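Local coordinates for protein nicotinate-nucleotide--dimethylbenzimidazole phosphoribosyltransferase (Thermus thermophilus HB8, PDB 1WX1) that probably catalyses the transfer of phosphoribose from nicotinate mononucleotide to 5,6-dimethylbenzimidazole, giving alpha-ribazole 5'-phosphate for cobalamin biosynthesis, at residues Asn167-Leu179 with Phe252-Met264. Numbering follows the deposited sequence.
Sequences NTTAAAALTAALL and FPVTAGALLAWKM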
loop_
_atom_site.group_PDB
_atom_site.type_symbol
_atom_site.label_atom_id
_atom_site.label_comp_id
_atom_site.label_asym_id
_atom_site.label_seq_id
_atom_site.Cartn_x
_atom_site.Cartn_y
_atom_site.Cartn_z
ATOM N N ASN A 167 22.325 -2.065 14.047
ATOM C CA ASN A 167 22.081 -3.307 13.327
ATOM C C ASN A 167 22.142 -3.230 11.798
ATOM O O ASN A 167 22.183 -4.262 11.133
ATOM C CB ASN A 167 20.774 -3.962 13.806
ATOM C CG ASN A 167 19.531 -3.302 13.257
ATOM O OD1 ASN A 167 19.588 -2.286 12.570
ATOM N ND2 ASN A 167 18.382 -3.894 13.563
ATOM N N THR A 168 22.176 -2.028 11.228
ATOM C CA THR A 168 22.271 -1.939 9.774
ATOM C C THR A 168 23.699 -2.307 9.359
ATOM O O THR A 168 23.938 -2.737 8.236
ATOM C CB THR A 168 21.909 -0.529 9.247
ATOM O OG1 THR A 168 22.878 0.421 9.694
ATOM C CG2 THR A 168 20.534 -0.116 9.751
ATOM N N THR A 169 24.651 -2.151 10.274
ATOM C CA THR A 169 26.024 -2.513 9.970
ATOM C C THR A 169 26.128 -4.033 10.034
ATOM O O THR A 169 26.719 -4.658 9.154
ATOM C CB THR A 169 27.018 -1.864 10.961
ATOM O OG1 THR A 169 26.971 -0.442 10.806
ATOM C CG2 THR A 169 28.441 -2.333 10.683
ATOM N N ALA A 170 25.539 -4.628 11.069
ATOM C CA ALA A 170 25.549 -6.082 11.213
ATOM C C ALA A 170 24.777 -6.700 10.041
ATOM O O ALA A 170 25.159 -7.749 9.526
ATOM C CB ALA A 170 24.902 -6.496 12.540
ATOM N N ALA A 171 23.692 -6.046 9.630
ATOM C CA ALA A 171 22.887 -6.543 8.515
ATOM C C ALA A 171 23.695 -6.481 7.216
ATOM O O ALA A 171 23.601 -7.378 6.379
ATOM C CB ALA A 171 21.611 -5.723 8.380
ATOM N N ALA A 172 24.487 -5.422 7.057
ATOM C CA ALA A 172 25.311 -5.262 5.864
ATOM C C ALA A 172 26.379 -6.351 5.812
ATOM O O ALA A 172 26.645 -6.923 4.750
ATOM C CB ALA A 172 25.964 -3.882 5.854
ATOM N N ALA A 173 26.983 -6.640 6.961
ATOM C CA ALA A 173 28.021 -7.655 7.039
ATOM C C ALA A 173 27.456 -9.032 6.712
ATOM O O ALA A 173 28.032 -9.783 5.912
ATOM C CB ALA A 173 28.647 -7.662 8.432
ATOM N N LEU A 174 26.327 -9.358 7.332
ATOM C CA LEU A 174 25.685 -10.645 7.112
ATOM C C LEU A 174 25.240 -10.782 5.660
ATOM O O LEU A 174 25.394 -11.842 5.050
ATOM C CB LEU A 174 24.482 -10.802 8.044
ATOM C CG LEU A 174 23.691 -12.108 7.901
ATOM C CD1 LEU A 174 24.620 -13.297 8.124
ATOM C CD2 LEU A 174 22.550 -12.131 8.912
ATOM N N THR A 175 24.696 -9.707 5.103
ATOM C CA THR A 175 24.236 -9.745 3.721
ATOM C C THR A 175 25.417 -9.952 2.777
ATOM O O THR A 175 25.372 -10.802 1.886
ATOM C CB THR A 175 23.498 -8.452 3.353
ATOM O OG1 THR A 175 22.323 -8.328 4.165
ATOM C CG2 THR A 175 23.094 -8.465 1.880
ATOM N N ALA A 176 26.478 -9.177 2.980
ATOM C CA ALA A 176 27.668 -9.291 2.146
ATOM C C ALA A 176 28.250 -10.702 2.225
ATOM O O ALA A 176 28.615 -11.292 1.205
ATOM C CB ALA A 176 28.714 -8.257 2.578
ATOM N N ALA A 177 28.319 -11.249 3.434
ATOM C CA ALA A 177 28.866 -12.582 3.637
ATOM C C ALA A 177 28.042 -13.676 2.952
ATOM O O ALA A 177 28.595 -14.549 2.280
ATOM C CB ALA A 177 28.989 -12.873 5.131
ATOM N N LEU A 178 26.724 -13.625 3.121
ATOM C CA LEU A 178 25.840 -14.621 2.521
ATOM C C LEU A 178 25.732 -14.512 1.005
ATOM O O LEU A 178 25.615 -15.522 0.318
ATOM C CB LEU A 178 24.434 -14.515 3.120
ATOM C CG LEU A 178 24.311 -14.723 4.629
ATOM C CD1 LEU A 178 22.847 -14.617 5.041
ATOM C CD2 LEU A 178 24.869 -16.081 4.999
ATOM N N LEU A 179 25.758 -13.288 0.485
ATOM C CA LEU A 179 25.635 -13.078 -0.952
ATOM C C LEU A 179 26.972 -12.879 -1.664
ATOM O O LEU A 179 27.018 -12.809 -2.891
ATOM C CB LEU A 179 24.737 -11.877 -1.226
ATOM C CG LEU A 179 23.327 -11.936 -0.634
ATOM C CD1 LEU A 179 22.559 -10.714 -1.079
ATOM C CD2 LEU A 179 22.610 -13.203 -1.082
ATOM N N PHE A 252 15.869 -3.645 5.605
ATOM C CA PHE A 252 17.216 -4.185 5.427
ATOM C C PHE A 252 17.662 -5.222 6.472
ATOM O O PHE A 252 18.063 -6.332 6.113
ATOM C CB PHE A 252 18.210 -3.008 5.346
ATOM C CG PHE A 252 19.616 -3.401 4.967
ATOM C CD1 PHE A 252 20.694 -3.035 5.776
ATOM C CD2 PHE A 252 19.871 -4.107 3.798
ATOM C CE1 PHE A 252 22.004 -3.363 5.421
ATOM C CE2 PHE A 252 21.179 -4.442 3.433
ATOM C CZ PHE A 252 22.248 -4.070 4.247
ATOM N N PRO A 253 17.598 -4.882 7.773
ATOM C CA PRO A 253 18.017 -5.851 8.793
ATOM C C PRO A 253 17.113 -7.085 8.818
ATOM O O PRO A 253 17.591 -8.216 8.915
ATOM C CB PRO A 253 17.942 -5.040 10.092
ATOM C CG PRO A 253 18.210 -3.627 9.624
ATOM C CD PRO A 253 17.357 -3.560 8.378
ATOM N N VAL A 254 15.803 -6.874 8.725
ATOM C CA VAL A 254 14.872 -8.004 8.727
ATOM C C VAL A 254 15.117 -8.909 7.523
ATOM O O VAL A 254 15.111 -10.132 7.637
ATOM C CB VAL A 254 13.397 -7.522 8.722
ATOM C CG1 VAL A 254 12.458 -8.682 8.367
ATOM C CG2 VAL A 254 13.038 -6.968 10.106
ATOM N N THR A 255 15.339 -8.302 6.365
ATOM C CA THR A 255 15.576 -9.070 5.156
ATOM C C THR A 255 16.913 -9.796 5.230
ATOM O O THR A 255 17.079 -10.845 4.624
ATOM C CB THR A 255 15.495 -8.156 3.916
ATOM O OG1 THR A 255 14.205 -7.532 3.898
ATOM C CG2 THR A 255 15.655 -8.965 2.625
ATOM N N ALA A 256 17.868 -9.250 5.981
ATOM C CA ALA A 256 19.154 -9.926 6.141
ATOM C C ALA A 256 18.871 -11.216 6.919
ATOM O O ALA A 256 19.461 -12.264 6.651
ATOM C CB ALA A 256 20.136 -9.040 6.914
ATOM N N GLY A 257 17.966 -11.128 7.892
ATOM C CA GLY A 257 17.607 -12.302 8.669
ATOM C C GLY A 257 16.932 -13.333 7.773
ATOM O O GLY A 257 17.166 -14.534 7.896
ATOM N N ALA A 258 16.084 -12.865 6.863
ATOM C CA ALA A 258 15.394 -13.772 5.947
ATOM C C ALA A 258 16.385 -14.479 5.017
ATOM O O ALA A 258 16.194 -15.646 4.672
ATOM C CB ALA A 258 14.366 -13.003 5.128
ATOM N N LEU A 259 17.432 -13.769 4.601
ATOM C CA LEU A 259 18.447 -14.357 3.723
ATOM C C LEU A 259 19.124 -15.519 4.435
ATOM O O LEU A 259 19.418 -16.561 3.827
ATOM C CB LEU A 259 19.497 -13.308 3.331
ATOM C CG LEU A 259 19.064 -12.252 2.310
ATOM C CD1 LEU A 259 20.193 -11.251 2.107
ATOM C CD2 LEU A 259 18.707 -12.926 0.988
ATOM N N LEU A 260 19.377 -15.339 5.730
ATOM C CA LEU A 260 20.005 -16.386 6.522
ATOM C C LEU A 260 19.089 -17.607 6.575
ATOM O O LEU A 260 19.539 -18.745 6.411
ATOM C CB LEU A 260 20.293 -15.883 7.944
ATOM C CG LEU A 260 20.875 -16.916 8.915
ATOM C CD1 LEU A 260 22.123 -17.558 8.322
ATOM C CD2 LEU A 260 21.195 -16.236 10.241
ATOM N N ALA A 261 17.799 -17.367 6.799
ATOM C CA ALA A 261 16.816 -18.446 6.862
ATOM C C ALA A 261 16.768 -19.172 5.515
ATOM O O ALA A 261 16.715 -20.404 5.459
ATOM C CB ALA A 261 15.435 -17.876 7.205
ATOM N N TRP A 262 16.781 -18.395 4.437
ATOM C CA TRP A 262 16.747 -18.932 3.084
ATOM C C TRP A 262 17.950 -19.844 2.834
ATOM O O TRP A 262 17.819 -20.918 2.242
ATOM C CB TRP A 262 16.736 -17.774 2.081
ATOM C CG TRP A 262 16.722 -18.191 0.645
ATOM C CD1 TRP A 262 15.980 -19.193 0.084
ATOM C CD2 TRP A 262 17.436 -17.574 -0.428
ATOM N NE1 TRP A 262 16.199 -19.246 -1.274
ATOM C CE2 TRP A 262 17.113 -18.269 -1.615
ATOM C CE3 TRP A 262 18.367 -16.521 -0.503
ATOM C CZ2 TRP A 262 17.625 -17.920 -2.866
ATOM C CZ3 TRP A 262 18.887 -16.170 -1.751
ATOM C CH2 TRP A 262 18.529 -16.885 -2.910
ATOM N N LYS A 263 19.121 -19.416 3.294
ATOM C CA LYS A 263 20.332 -20.208 3.121
ATOM C C LYS A 263 20.227 -21.535 3.858
ATOM O O LYS A 263 20.805 -22.531 3.437
ATOM C CB LYS A 263 21.556 -19.433 3.618
ATOM C CG LYS A 263 21.879 -18.226 2.762
ATOM C CD LYS A 263 22.016 -18.628 1.302
ATOM C CE LYS A 263 22.172 -17.415 0.400
ATOM N NZ LYS A 263 22.211 -17.831 -1.027
ATOM N N MET A 264 19.489 -21.541 4.960
ATOM C CA MET A 264 19.305 -22.754 5.748
ATOM C C MET A 264 18.161 -23.601 5.181
ATOM O O MET A 264 18.149 -24.820 5.339
ATOM C CB MET A 264 18.993 -22.395 7.205
ATOM C CG MET A 264 20.141 -21.734 7.958
ATOM S SD MET A 264 19.602 -21.065 9.553
ATOM C CE MET A 264 19.403 -22.559 10.485
HETATM O O HOH W 1 24.729 -18.335 -1.016
#
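Phe252 drives its ring as a knob into a hole formed by Thr168, Ala171, Ala172 and Thr175, a worked example of how neighbouring helices pack on a parallel alpha/beta sheet. Helices 167-179 and 252-264, which follow the adjacent strands 157-163 and 247-249, run in roughly the same direction, their axes crossing at 33° and approaching to 8.7 Å. With CG trans to the backbone N (chi1 -172°), the phenyl group reaches across to the facing helix, and its CE1 meets Thr168 O edge-on at 3.5 Å. Replacing Phe252 by an alanine removes the ring and would probably open a gap among these four residues, leaving Ala172 CB without its aromatic neighbour.

Small side chains permit the closest backbone approach: Ala171 CB lies 3.6 Å from Pro253 CA and also packs against Ala256 CB. Farther along, Leu178 CD1 presses on the backbone of the other helix, 3.6 Å from Leu260 N, while the Leu179 and Leu259 side chains cross at about a right angle, CD1 against CD1 at 4.0 Å.

Among the polar groups, Thr175 OG1, also hydrogen-bonded to Gln286 NE2, donates to Ala171 O over 2.7 Å, from the carbonyl face opposite that used by Thr175 N. The Asn167 side chain crosses the Pro253 ring, OD1 3.5 Å from Pro253 CG, and its ND2 is bonded to Asp162 and Glu229; the side chain stands about 9 Å from that of Glu304, the predicted proton acceptor. At the far end, one water bridges the helices, accepting from Lys263 NZ and donating to Leu178 O.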